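Long-range contacts in pantothenate synthetase (Francisella tularensis subsp. tularensis, PDB 3QTT), which probably catalyses the ATP-dependent condensation of (R)-pantoate with beta-alanine to pantothenate, by way of a pantoyl-adenylate intermediate: residues Ser183-Ser188 with Val250-Asn255; Gly150-Gln155 with Cys176-Gln181; Met32-Asn37 with Leu187-Lys192; Gly121-Gly126 with Lys230-Gln235. All blocks are in the same frame, centred on the assembly; numbering follows the deposited sequence.

Contact 1. Residues Ser183-Ser188 with Val250-Asn255; sequences SGLPLS and VRLIDN. With ANP (phosphoaminophosphonic acid-adenylate ester), chain C.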
# COMPACT_ATOMS: atom_id res chain seq x y z
N SER A 183 39.49 1.81 -1.41
CA SER A 183 39.30 2.25 -2.80
C SER A 183 38.15 3.26 -2.99
O SER A 183 38.14 4.07 -3.92
CB SER A 183 38.99 1.04 -3.69
OG SER A 183 37.86 0.33 -3.20
N GLY A 184 37.17 3.18 -2.11
CA GLY A 184 35.98 3.98 -2.28
C GLY A 184 34.83 3.09 -2.72
O GLY A 184 33.70 3.54 -2.79
N LEU A 185 35.13 1.83 -3.02
CA LEU A 185 34.10 0.92 -3.49
C LEU A 185 33.13 0.58 -2.36
O LEU A 185 33.57 0.12 -1.32
CB LEU A 185 34.69 -0.34 -4.09
CG LEU A 185 33.62 -1.41 -4.28
CD1 LEU A 185 32.84 -1.26 -5.61
CD2 LEU A 185 34.24 -2.78 -4.18
N PRO A 186 31.82 0.85 -2.56
CA PRO A 186 30.82 0.63 -1.50
C PRO A 186 30.64 -0.85 -1.26
O PRO A 186 30.60 -1.60 -2.22
CB PRO A 186 29.50 1.21 -2.10
CG PRO A 186 29.72 1.32 -3.58
CD PRO A 186 31.23 1.47 -3.77
N LEU A 187 30.56 -1.25 0.00
CA LEU A 187 30.23 -2.63 0.36
C LEU A 187 28.88 -3.05 -0.23
O LEU A 187 27.92 -2.29 -0.19
CB LEU A 187 30.22 -2.78 1.87
CG LEU A 187 31.58 -2.34 2.46
CD1 LEU A 187 31.52 -2.19 3.97
CD2 LEU A 187 32.70 -3.31 2.04
N SER A 188 28.84 -4.24 -0.82
CA SER A 188 27.62 -4.79 -1.42
C SER A 188 27.66 -6.29 -1.32
O SER A 188 28.72 -6.90 -1.49
CB SER A 188 27.50 -4.38 -2.88
OG SER A 188 26.42 -3.47 -3.04
N VAL A 250 28.01 -9.34 -12.55
CA VAL A 250 27.71 -8.67 -11.27
C VAL A 250 27.39 -7.18 -11.45
O VAL A 250 28.16 -6.43 -12.05
CB VAL A 250 28.86 -8.82 -10.27
CG1 VAL A 250 28.60 -7.94 -9.08
CG2 VAL A 250 29.07 -10.28 -9.85
N ARG A 251 26.24 -6.77 -10.92
CA ARG A 251 25.73 -5.41 -11.12
C ARG A 251 25.83 -4.54 -9.86
O ARG A 251 25.29 -4.91 -8.80
CB ARG A 251 24.27 -5.45 -11.60
CG ARG A 251 23.71 -4.09 -11.86
CD ARG A 251 22.20 -4.08 -11.96
NE ARG A 251 21.75 -2.75 -12.35
CZ ARG A 251 21.26 -1.85 -11.50
NH1 ARG A 251 21.14 -2.16 -10.21
NH2 ARG A 251 20.88 -0.66 -11.95
N LEU A 252 26.50 -3.39 -9.98
CA LEU A 252 26.75 -2.51 -8.82
C LEU A 252 26.33 -1.06 -8.98
O LEU A 252 26.56 -0.44 -10.03
CB LEU A 252 28.23 -2.53 -8.45
CG LEU A 252 28.73 -3.89 -8.02
CD1 LEU A 252 30.21 -3.78 -7.86
CD2 LEU A 252 28.02 -4.36 -6.73
N ILE A 253 25.75 -0.51 -7.93
CA ILE A 253 25.32 0.87 -8.00
C ILE A 253 26.06 1.68 -6.97
O ILE A 253 26.62 1.13 -6.01
CB ILE A 253 23.79 1.04 -7.81
CG1 ILE A 253 23.41 0.92 -6.34
CG2 ILE A 253 23.06 0.03 -8.66
CD1 ILE A 253 23.39 2.24 -5.59
N ASP A 254 26.11 2.99 -7.19
CA ASP A 254 26.75 3.84 -6.22
C ASP A 254 26.15 5.20 -6.45
O ASP A 254 25.59 5.42 -7.51
CB ASP A 254 28.28 3.85 -6.40
CG ASP A 254 29.02 4.36 -5.18
OD1 ASP A 254 28.39 4.89 -4.24
OD2 ASP A 254 30.26 4.25 -5.17
N ASN A 255 26.21 6.04 -5.43
CA ASN A 255 25.94 7.46 -5.53
C ASN A 255 26.71 8.12 -4.42
O ASN A 255 26.85 7.53 -3.34
CB ASN A 255 24.47 7.72 -5.33
CG ASN A 255 24.10 7.80 -3.87
OD1 ASN A 255 24.28 8.83 -3.24
ND2 ASN A 255 23.60 6.70 -3.33
PG ANP C . 23.55 -4.73 -0.71
O1G ANP C . 24.52 -3.84 -1.37
O2G ANP C . 22.48 -3.92 0.11
O3G ANP C . 24.24 -5.73 0.27
PB ANP C . 21.16 -4.63 -1.66
O1B ANP C . 21.23 -3.06 -1.52
O2B ANP C . 20.35 -4.89 -2.93
N3B ANP C . 22.64 -5.47 -1.80
PA ANP C . 20.32 -5.03 1.15
O1A ANP C . 20.80 -6.12 1.96
O2A ANP C . 18.81 -5.08 1.28
O3A ANP C . 20.40 -5.27 -0.47
O5' ANP C . 20.68 -3.69 1.88
C5' ANP C . 20.05 -3.55 3.13
C4' ANP C . 20.10 -2.30 3.90
O4' ANP C . 21.43 -2.08 4.17
C3' ANP C . 19.65 -1.14 3.06
O3' ANP C . 19.06 -0.13 3.82
C2' ANP C . 20.85 -0.76 2.40
O2' ANP C . 20.82 0.56 1.98
C1' ANP C . 21.84 -0.89 3.48
N9 ANP C . 23.22 -0.94 2.96
C8 ANP C . 23.69 -1.74 2.01
N7 ANP C . 24.97 -1.46 1.77
C5 ANP C . 25.31 -0.45 2.58
C6 ANP C . 26.51 0.23 2.78
N6 ANP C . 27.66 -0.10 2.04
N1 ANP C . 26.53 1.21 3.69
C2 ANP C . 25.43 1.52 4.40
N3 ANP C . 24.26 0.88 4.24
C4 ANP C . 24.19 -0.11 3.34
O HOH W 1 27.32 -1.73 -5.29

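Contact 2. Residues Gly150-Gln155 with Cys176-Gln181; sequences GEKDYQ and CPTQRQ. With ANP (phosphoaminophosphonic acid-adenylate ester), chain C; BAL (beta-alanine), chain F.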
# COMPACT_ATOMS: atom_id res chain seq x y z
N GLY A 150 20.45 2.57 4.54
CA GLY A 150 21.65 3.07 3.91
C GLY A 150 21.42 4.13 2.85
O GLY A 150 20.51 4.03 2.03
N GLU A 151 22.29 5.13 2.84
CA GLU A 151 22.27 6.18 1.83
C GLU A 151 22.57 5.57 0.47
O GLU A 151 22.22 6.11 -0.56
CB GLU A 151 23.35 7.20 2.19
CG GLU A 151 23.41 8.47 1.37
CD GLU A 151 24.43 9.46 1.95
OE1 GLU A 151 25.64 9.13 1.98
OE2 GLU A 151 24.02 10.55 2.40
N LYS A 152 23.21 4.42 0.48
CA LYS A 152 23.65 3.78 -0.74
C LYS A 152 22.53 3.75 -1.75
O LYS A 152 22.70 4.13 -2.90
CB LYS A 152 24.11 2.35 -0.43
CG LYS A 152 24.95 1.70 -1.51
CD LYS A 152 25.39 0.33 -1.05
CE LYS A 152 25.29 -0.63 -2.17
NZ LYS A 152 25.52 0.21 -3.34
N ASP A 153 21.35 3.31 -1.32
CA ASP A 153 20.26 3.25 -2.26
C ASP A 153 19.44 4.48 -1.95
O ASP A 153 18.58 4.47 -1.08
CB ASP A 153 19.48 1.98 -1.94
CG ASP A 153 20.40 0.76 -1.83
OD1 ASP A 153 20.69 0.12 -2.86
OD2 ASP A 153 20.89 0.48 -0.71
N TYR A 154 19.62 5.48 -2.79
CA TYR A 154 19.23 6.81 -2.40
C TYR A 154 17.72 6.95 -2.63
O TYR A 154 16.96 7.45 -1.78
CB TYR A 154 20.04 7.85 -3.20
CG TYR A 154 19.91 9.28 -2.68
CD1 TYR A 154 20.74 9.74 -1.66
CD2 TYR A 154 18.93 10.15 -3.18
CE1 TYR A 154 20.62 11.02 -1.16
CE2 TYR A 154 18.80 11.44 -2.68
CZ TYR A 154 19.64 11.87 -1.67
OH TYR A 154 19.53 13.15 -1.16
N GLN A 155 17.29 6.45 -3.78
CA GLN A 155 15.92 6.64 -4.21
C GLN A 155 15.10 5.72 -3.32
O GLN A 155 13.96 6.05 -2.95
CB GLN A 155 15.75 6.26 -5.70
CG GLN A 155 16.64 6.95 -6.75
CD GLN A 155 16.42 6.38 -8.17
OE1 GLN A 155 17.07 5.41 -8.58
NE2 GLN A 155 15.49 6.98 -8.92
N CYS A 176 21.72 6.12 7.19
CA CYS A 176 23.13 5.93 7.49
C CYS A 176 24.02 6.10 6.29
O CYS A 176 23.66 5.69 5.17
CB CYS A 176 23.33 4.56 8.08
SG CYS A 176 22.31 4.32 9.47
N PRO A 177 25.20 6.71 6.50
CA PRO A 177 26.23 6.95 5.48
C PRO A 177 26.73 5.65 4.85
O PRO A 177 26.82 4.64 5.53
CB PRO A 177 27.36 7.63 6.27
CG PRO A 177 27.12 7.29 7.68
CD PRO A 177 25.63 7.15 7.84
N THR A 178 27.06 5.69 3.57
CA THR A 178 27.57 4.50 2.89
C THR A 178 29.00 4.06 3.35
O THR A 178 29.95 4.85 3.32
CB THR A 178 27.59 4.75 1.40
OG1 THR A 178 26.30 5.22 1.01
CG2 THR A 178 27.98 3.50 0.63
N GLN A 179 29.11 2.81 3.78
CA GLN A 179 30.38 2.21 4.14
C GLN A 179 31.12 1.78 2.88
O GLN A 179 30.53 1.14 2.00
CB GLN A 179 30.17 1.01 5.06
CG GLN A 179 29.42 1.32 6.31
CD GLN A 179 30.14 2.34 7.15
OE1 GLN A 179 31.19 2.04 7.74
NE2 GLN A 179 29.60 3.56 7.18
N ARG A 180 32.41 2.11 2.80
CA ARG A 180 33.23 1.77 1.64
C ARG A 180 34.51 1.06 2.00
O ARG A 180 34.96 1.11 3.15
CB ARG A 180 33.59 3.03 0.89
CG ARG A 180 32.42 3.95 0.71
CD ARG A 180 32.66 4.98 -0.38
NE ARG A 180 31.45 5.76 -0.58
CZ ARG A 180 30.67 5.65 -1.64
NH1 ARG A 180 31.01 4.81 -2.60
NH2 ARG A 180 29.56 6.37 -1.72
N GLN A 181 35.08 0.39 1.01
CA GLN A 181 36.46 -0.08 1.05
C GLN A 181 37.37 1.13 0.92
O GLN A 181 36.95 2.20 0.46
CB GLN A 181 36.72 -1.00 -0.15
CG GLN A 181 35.98 -2.33 -0.16
CD GLN A 181 36.59 -3.35 0.79
OE1 GLN A 181 37.54 -3.05 1.53
NE2 GLN A 181 36.06 -4.57 0.77
PG ANP C . 23.55 -4.73 -0.71
O1G ANP C . 24.52 -3.84 -1.37
O2G ANP C . 22.48 -3.92 0.11
O3G ANP C . 24.24 -5.73 0.27
PB ANP C . 21.16 -4.63 -1.66
O1B ANP C . 21.23 -3.06 -1.52
O2B ANP C . 20.35 -4.89 -2.93
N3B ANP C . 22.64 -5.47 -1.80
PA ANP C . 20.32 -5.03 1.15
O1A ANP C . 20.80 -6.12 1.96
O2A ANP C . 18.81 -5.08 1.28
O3A ANP C . 20.40 -5.27 -0.47
O5' ANP C . 20.68 -3.69 1.88
C5' ANP C . 20.05 -3.55 3.13
C4' ANP C . 20.10 -2.30 3.90
O4' ANP C . 21.43 -2.08 4.17
C3' ANP C . 19.65 -1.14 3.06
O3' ANP C . 19.06 -0.13 3.82
C2' ANP C . 20.85 -0.76 2.40
O2' ANP C . 20.82 0.56 1.98
C1' ANP C . 21.84 -0.89 3.48
N9 ANP C . 23.22 -0.94 2.96
C8 ANP C . 23.69 -1.74 2.01
N7 ANP C . 24.97 -1.46 1.77
C5 ANP C . 25.31 -0.45 2.58
C6 ANP C . 26.51 0.23 2.78
N6 ANP C . 27.66 -0.10 2.04
N1 ANP C . 26.53 1.21 3.69
C2 ANP C . 25.43 1.52 4.40
N3 ANP C . 24.26 0.88 4.24
C4 ANP C . 24.19 -0.11 3.34
N BAL F . 18.10 -1.84 -3.22
CB BAL F . 18.36 -3.05 -2.49
CA BAL F . 17.55 -4.26 -2.82
C BAL F . 17.82 -5.06 -4.07
O BAL F . 18.83 -4.84 -4.78
OXT BAL F . 17.02 -5.97 -4.45

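Contact 3. Residues Met32-Asn37 with Leu187-Lys192; sequences MGALHN and LSSRNK. With ANP (phosphoaminophosphonic acid-adenylate ester), chain C; BAL (beta-alanine), chain F.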
# COMPACT_ATOMS: atom_id res chain seq x y z
N MSE A 32 18.42 -8.28 3.09
CA MSE A 32 18.40 -9.53 2.35
C MSE A 32 19.51 -10.50 2.80
O MSE A 32 19.87 -11.42 2.07
CB MSE A 32 18.43 -9.25 0.87
CG MSE A 32 17.52 -8.08 0.53
SE MSE A 32 16.67 -8.20 -1.23
CE MSE A 32 18.28 -8.46 -2.30
N GLY A 33 20.18 -10.18 3.90
CA GLY A 33 21.16 -11.10 4.46
C GLY A 33 22.50 -11.03 3.75
O GLY A 33 22.77 -10.05 3.08
N ALA A 34 23.33 -12.05 3.89
CA ALA A 34 24.69 -11.97 3.37
C ALA A 34 25.32 -10.70 3.94
O ALA A 34 25.70 -9.80 3.20
CB ALA A 34 24.68 -11.94 1.86
N LEU A 35 25.34 -10.61 5.26
CA LEU A 35 25.67 -9.37 5.95
C LEU A 35 27.13 -8.95 5.86
O LEU A 35 28.04 -9.76 6.01
CB LEU A 35 25.27 -9.46 7.41
CG LEU A 35 23.81 -9.81 7.53
CD1 LEU A 35 23.52 -10.16 8.96
CD2 LEU A 35 22.97 -8.63 7.03
N HIS A 36 27.32 -7.66 5.62
CA HIS A 36 28.64 -7.05 5.54
C HIS A 36 28.72 -5.83 6.44
O HIS A 36 27.76 -5.49 7.15
CB HIS A 36 28.99 -6.68 4.09
CG HIS A 36 27.95 -5.85 3.41
ND1 HIS A 36 27.77 -4.51 3.67
CD2 HIS A 36 27.02 -6.17 2.47
CE1 HIS A 36 26.79 -4.04 2.92
NE2 HIS A 36 26.32 -5.03 2.19
N ASN A 37 29.88 -5.19 6.41
CA ASN A 37 30.15 -4.03 7.25
C ASN A 37 29.14 -2.89 7.08
O ASN A 37 28.81 -2.21 8.04
CB ASN A 37 31.59 -3.54 7.07
CG ASN A 37 32.58 -4.25 7.98
OD1 ASN A 37 32.25 -4.60 9.11
ND2 ASN A 37 33.80 -4.46 7.49
N LEU A 187 30.56 -1.25 0.00
CA LEU A 187 30.23 -2.63 0.36
C LEU A 187 28.88 -3.05 -0.23
O LEU A 187 27.92 -2.29 -0.19
CB LEU A 187 30.22 -2.78 1.87
CG LEU A 187 31.58 -2.34 2.46
CD1 LEU A 187 31.52 -2.19 3.97
CD2 LEU A 187 32.70 -3.31 2.04
N SER A 188 28.84 -4.24 -0.82
CA SER A 188 27.62 -4.79 -1.42
C SER A 188 27.66 -6.29 -1.32
O SER A 188 28.72 -6.90 -1.49
CB SER A 188 27.50 -4.38 -2.88
OG SER A 188 26.42 -3.47 -3.04
N SER A 189 26.50 -6.89 -1.08
CA SER A 189 26.39 -8.34 -0.95
C SER A 189 26.78 -9.04 -2.24
O SER A 189 27.33 -10.14 -2.24
CB SER A 189 24.97 -8.71 -0.56
OG SER A 189 24.88 -8.92 0.82
N ARG A 190 26.46 -8.40 -3.35
CA ARG A 190 26.70 -8.95 -4.67
C ARG A 190 28.18 -8.88 -5.02
O ARG A 190 28.63 -9.40 -6.05
CB ARG A 190 25.85 -8.22 -5.70
CG ARG A 190 24.32 -8.40 -5.52
CD ARG A 190 23.58 -7.64 -6.62
NE ARG A 190 22.17 -7.98 -6.78
CZ ARG A 190 21.16 -7.25 -6.30
NH1 ARG A 190 21.43 -6.16 -5.58
NH2 ARG A 190 19.88 -7.62 -6.51
N ASN A 191 28.95 -8.22 -4.17
CA ASN A 191 30.39 -8.18 -4.34
C ASN A 191 31.02 -9.53 -4.06
O ASN A 191 32.17 -9.76 -4.44
CB ASN A 191 31.01 -7.11 -3.45
CG ASN A 191 30.59 -5.72 -3.86
OD1 ASN A 191 29.97 -5.53 -4.91
ND2 ASN A 191 30.97 -4.74 -3.07
N LYS A 192 30.26 -10.41 -3.41
CA LYS A 192 30.72 -11.77 -3.12
C LYS A 192 30.77 -12.53 -4.39
O LYS A 192 31.50 -13.48 -4.52
CB LYS A 192 29.78 -12.50 -2.16
CG LYS A 192 29.82 -11.97 -0.73
CD LYS A 192 28.81 -12.65 0.19
CE LYS A 192 28.76 -11.95 1.55
NZ LYS A 192 28.60 -10.46 1.46
PG ANP C . 23.55 -4.73 -0.71
O1G ANP C . 24.52 -3.84 -1.37
O2G ANP C . 22.48 -3.92 0.11
O3G ANP C . 24.24 -5.73 0.27
PB ANP C . 21.16 -4.63 -1.66
O1B ANP C . 21.23 -3.06 -1.52
O2B ANP C . 20.35 -4.89 -2.93
N3B ANP C . 22.64 -5.47 -1.80
PA ANP C . 20.32 -5.03 1.15
O1A ANP C . 20.80 -6.12 1.96
O2A ANP C . 18.81 -5.08 1.28
O3A ANP C . 20.40 -5.27 -0.47
O5' ANP C . 20.68 -3.69 1.88
C5' ANP C . 20.05 -3.55 3.13
C4' ANP C . 20.10 -2.30 3.90
O4' ANP C . 21.43 -2.08 4.17
C3' ANP C . 19.65 -1.14 3.06
O3' ANP C . 19.06 -0.13 3.82
C2' ANP C . 20.85 -0.76 2.40
O2' ANP C . 20.82 0.56 1.98
C1' ANP C . 21.84 -0.89 3.48
N9 ANP C . 23.22 -0.94 2.96
C8 ANP C . 23.69 -1.74 2.01
N7 ANP C . 24.97 -1.46 1.77
C5 ANP C . 25.31 -0.45 2.58
C6 ANP C . 26.51 0.23 2.78
N6 ANP C . 27.66 -0.10 2.04
N1 ANP C . 26.53 1.21 3.69
C2 ANP C . 25.43 1.52 4.40
N3 ANP C . 24.26 0.88 4.24
C4 ANP C . 24.19 -0.11 3.34
N BAL F . 18.10 -1.84 -3.22
CB BAL F . 18.36 -3.05 -2.49
CA BAL F . 17.55 -4.26 -2.82
C BAL F . 17.82 -5.06 -4.07
O BAL F . 18.83 -4.84 -4.78
OXT BAL F . 17.02 -5.97 -4.45

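Contact 4. Residues Gly121-Gly126 with Lys230-Gln235; sequences GKSRPG and KLQYIQ. With BAL (beta-alanine), chain F.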
# COMPACT_ATOMS: atom_id res chain seq x y z
N GLY A 121 15.07 3.21 -11.15
CA GLY A 121 13.70 2.96 -11.55
C GLY A 121 13.51 2.63 -13.02
O GLY A 121 12.71 1.77 -13.38
N LYS A 122 14.25 3.32 -13.89
CA LYS A 122 14.28 3.01 -15.32
C LYS A 122 15.03 1.70 -15.55
O LYS A 122 14.53 0.80 -16.24
CB LYS A 122 14.93 4.17 -16.07
CG LYS A 122 15.46 3.88 -17.46
CD LYS A 122 16.06 5.17 -18.08
CE LYS A 122 16.65 6.14 -17.02
NZ LYS A 122 18.08 5.89 -16.60
N SER A 123 16.20 1.57 -14.93
CA SER A 123 17.03 0.37 -15.01
C SER A 123 16.43 -0.96 -14.55
O SER A 123 16.62 -1.98 -15.21
CB SER A 123 18.38 0.57 -14.33
OG SER A 123 19.32 0.91 -15.32
N ARG A 124 15.77 -0.97 -13.39
CA ARG A 124 15.13 -2.20 -12.95
C ARG A 124 13.64 -1.95 -12.96
O ARG A 124 13.11 -1.34 -12.02
CB ARG A 124 15.60 -2.56 -11.54
CG ARG A 124 17.13 -2.57 -11.37
CD ARG A 124 17.54 -2.89 -9.95
NE ARG A 124 17.21 -4.26 -9.53
CZ ARG A 124 17.34 -4.70 -8.28
NH1 ARG A 124 17.79 -3.87 -7.33
NH2 ARG A 124 17.04 -5.95 -7.96
N PRO A 125 12.93 -2.47 -13.98
CA PRO A 125 11.49 -2.18 -14.02
C PRO A 125 10.79 -3.04 -12.98
O PRO A 125 11.12 -4.22 -12.88
CB PRO A 125 11.09 -2.58 -15.45
CG PRO A 125 12.38 -2.77 -16.20
CD PRO A 125 13.37 -3.23 -15.16
N GLY A 126 9.82 -2.47 -12.27
CA GLY A 126 9.15 -3.20 -11.20
C GLY A 126 9.94 -3.42 -9.91
O GLY A 126 9.37 -3.90 -8.93
N LYS A 230 30.46 -2.59 -17.95
CA LYS A 230 29.50 -1.86 -18.78
C LYS A 230 28.85 -0.79 -17.92
O LYS A 230 28.06 -1.11 -17.04
CB LYS A 230 28.40 -2.79 -19.33
CG LYS A 230 28.63 -3.31 -20.74
CD LYS A 230 28.57 -4.84 -20.78
CE LYS A 230 29.47 -5.42 -21.88
NZ LYS A 230 29.31 -6.90 -22.02
N LEU A 231 29.18 0.47 -18.18
CA LEU A 231 28.53 1.55 -17.45
C LEU A 231 27.10 1.67 -17.92
O LEU A 231 26.84 1.89 -19.10
CB LEU A 231 29.23 2.88 -17.67
CG LEU A 231 28.52 3.90 -16.79
CD1 LEU A 231 29.25 4.02 -15.46
CD2 LEU A 231 28.40 5.26 -17.45
N GLN A 232 26.17 1.57 -16.98
CA GLN A 232 24.75 1.50 -17.28
C GLN A 232 24.11 2.90 -17.31
O GLN A 232 23.56 3.31 -18.33
CB GLN A 232 24.05 0.58 -16.28
CG GLN A 232 22.65 0.21 -16.64
CD GLN A 232 22.12 -0.86 -15.73
OE1 GLN A 232 22.80 -1.27 -14.79
NE2 GLN A 232 20.91 -1.34 -16.01
N TYR A 233 24.15 3.61 -16.20
CA TYR A 233 23.83 5.04 -16.22
C TYR A 233 24.85 5.77 -15.36
O TYR A 233 25.40 5.21 -14.43
CB TYR A 233 22.39 5.34 -15.75
CG TYR A 233 22.09 4.96 -14.30
CD1 TYR A 233 21.34 3.84 -14.00
CD2 TYR A 233 22.57 5.72 -13.25
CE1 TYR A 233 21.07 3.49 -12.70
CE2 TYR A 233 22.31 5.38 -11.94
CZ TYR A 233 21.56 4.26 -11.67
OH TYR A 233 21.30 3.91 -10.36
N ILE A 234 25.09 7.03 -15.68
CA ILE A 234 25.80 7.93 -14.79
C ILE A 234 25.13 9.28 -15.00
O ILE A 234 24.74 9.60 -16.11
CB ILE A 234 27.30 7.98 -15.12
CG1 ILE A 234 28.09 8.61 -13.97
CG2 ILE A 234 27.54 8.73 -16.40
CD1 ILE A 234 29.61 8.50 -14.10
N GLN A 235 24.91 10.03 -13.93
CA GLN A 235 24.11 11.26 -14.01
C GLN A 235 24.40 12.19 -12.86
O GLN A 235 24.84 11.76 -11.80
CB GLN A 235 22.61 10.93 -14.03
CG GLN A 235 21.95 11.12 -15.39
CD GLN A 235 20.50 10.67 -15.39
OE1 GLN A 235 19.60 11.43 -14.99
NE2 GLN A 235 20.26 9.43 -15.83
N BAL F . 18.10 -1.84 -3.22
CB BAL F . 18.36 -3.05 -2.49
CA BAL F . 17.55 -4.26 -2.82
C BAL F . 17.82 -5.06 -4.07
O BAL F . 18.83 -4.84 -4.78
OXT BAL F . 17.02 -5.97 -4.45

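Contact 1. Residues Ser183-Ser188 with Val250-Asn255
The ring of Pro186 lies over one face of the Asp254 carboxylate: CG of Pro186 is 3.5 Å from CG of Asp254, and the neighbouring CD of Pro186 sits 3.3 Å from OD2 of Asp254. The two side chains cross obliquely, and the carboxylate's close contacts are with CG and CD of Pro186. OD2 of Asp254 has its polar partners outside the pair, in a salt bridge with Arg180 and a hydrogen bond from the hydroxyl of Tyr206 on helix 196-210. Farther along, the two branches of Leu252 divide the work. CD1 of Leu252 approaches CD1 of Leu185 at 4.3 Å, whereas its CD2 packs 3.9 Å from CB of Ser188. A water ties the loop to the strand by donating to OG of Ser188 (3.0 Å) and to the carbonyl O of Ile253 (3.0 Å). OG of Ser188 in turn donates to O1G of the nucleotide analogue at 2.6 Å, and the carbonyl O of Leu187 accepts from its N6. The buried serine hydroxyl thus relays between phosphate and strand 250-257 through one water, while Arg180 probably balances the charge that Asp254 brings into this interior.

Contact 2. Residues Gly150-Gln155 with Cys176-Gln181
With chi1 at -52°, Thr178 turns OG1 to Glu151 and Lys152 and swings CG2, which stands anti to the backbone N, to the adenine. OG1 of Thr178 comes 3.7 Å from CB of Glu151, the two side chains crossing at about a right angle. Its CG2 lies over one face of the Arg180 guanidinium, displaced to the rim, and also meets CG of Lys152 at 4.1 Å. The chain of Lys152 starts out extended and then bends at chi3 and chi4; this lays CD of Lys152 3.4 Å from N7 of the adenine and carries CE on to the gamma phosphate. In the backbone, Gly150 and Cys176 form a parallel beta bridge. The amide N of Glu151 donates to the carbonyl O of Cys176 at 2.8 Å, arriving almost head-on at the oxygen. At the bridge itself, N of Gly150 donates to the ribose O3' at 3.1 Å; beyond it, OD2 of Asp153 accepts from O2' at 2.7 Å, so the ribose is held through both hydroxyls. The backbone of Gln179 reads the adenine, its N donating to N1 at 3.0 Å and its O accepting from N6. Adenosine bound where neighbouring parallel strands end, here 146-150 and 172-176, is characteristic of the Rossmann-like nucleotide-binding fold of the HUP clan.

Contact 3. Residues Met32-Asn37 with Leu187-Lys192
The imidazole of His36 and the side chain of Leu187 lie alongside each other, running opposite ways, and the histidine can be followed outward from CB. A chi1 of 52° sets CG of His36 between the backbone N and the carbonyl carbon, 4.1 Å from CB of Leu187. ND1 is closer to that same CB of Leu187, at 3.5 Å, and also accepts a weak hydrogen bond from the amide of Gly38, capping helix 37-49. CE1 reaches N7 of the nucleotide analogue's adenine at 3.4 Å. On the other side of the ring, CD2 of His36 comes 3.7 Å from N of Ser189. At the tip, NE2 of His36 donates to the gamma-phosphate oxygen O3G of the analogue at 2.9 Å (153°), with this oxygen at the ring edge, while the peptide between Leu187 and Ser188 lies over one face. O3G is gripped a second time by N of Ser189, also at 2.9 Å, so both segments hold one phosphate oxygen. Beside the ring, CD1 of Leu187 packs 3.4 Å from CB of Asn37, and NZ of Lys192 makes a weak hydrogen bond to O of Ala34. Arg190 extends elsewhere: its NH1 donates to O of beta-alanine at 3.0 Å, and Asp69 pairs with NH2. His36 and His39 bracket the H-x-G-H signature of this superfamily. The motif begins at the N-cap of helix 37-49, after the loop that follows strand 26-31, and lies against the loop from strand 172-176 to helix 196-210.

Contact 4. Residues Gly121-Gly126 with Lys230-Gln235
Ser123, in the last turn of helix 120-123, meets Gln232 and Tyr233 at a classic beta bulge, where these two residues together face Ala244 of the next strand. Strand 230-237 is an outer strand of the three-stranded antiparallel sheet within the chain, so the contact joins that sheet to the short helix leading into the beta-alanine site.

The polar approaches come first. Gln232, with CG anti to its backbone N (chi1 -169°) and the chain extended beyond, brings its amide alongside the serine. NE2 of Gln232 lies 2.8 Å from OG of Ser123, but the angle is too poor for a hydrogen bond. The firmer partner of this amide is Arg251, whose NE donates to OE1 of Gln232.

Contacts with the aromatic ring form a second group. OG of Ser123 sits at the edge of the Tyr233 ring, near its plane and 3.8 Å from CD1 of Tyr233. The phenol OH is hydrogen-bonded to Glu120, which lies in the same helix as Ser123, so the ring is tied at its far end to the helix it packs against.

Looser packing comes from Lys122, whose NZ passes 4.4 Å from CB of Tyr233 and 4.2 Å from NE2 of Gln235.

The last kind is ligand binding. Arg124, the first residue to leave the helix, bends at chi3 to reach beta-alanine, while its NE donates to Asn65. NH1 of Arg124 donates to atom O of beta-alanine at 2.9 Å, with an angle of 157°.

In the fold
Contacts 1, 2 and 3 enclose the nucleotide analogue from different parts of the chain, and contacts 2, 3 and 4 each reach beta-alanine. Contact 1 shares Leu187 and Ser188 with contact 3, their centres about 11 Å apart. It joins contact 2 through a probable hydrogen bond from Leu187 N to Gln179 O (3.1 Å) and through Ile253 O, which lies 3.0 Å from Lys152 NZ. Contact 4 is more remote, its centre about 20 Å from that of contact 3 and about 14 Å from that of contact 1; Arg251 bridges from contact 1 to it, packing its NH1 against CD of Arg124 (3.7 Å). Arg124 and Arg190 converge on the beta-alanine carboxylate, linking contacts 4 and 3 through the substrate.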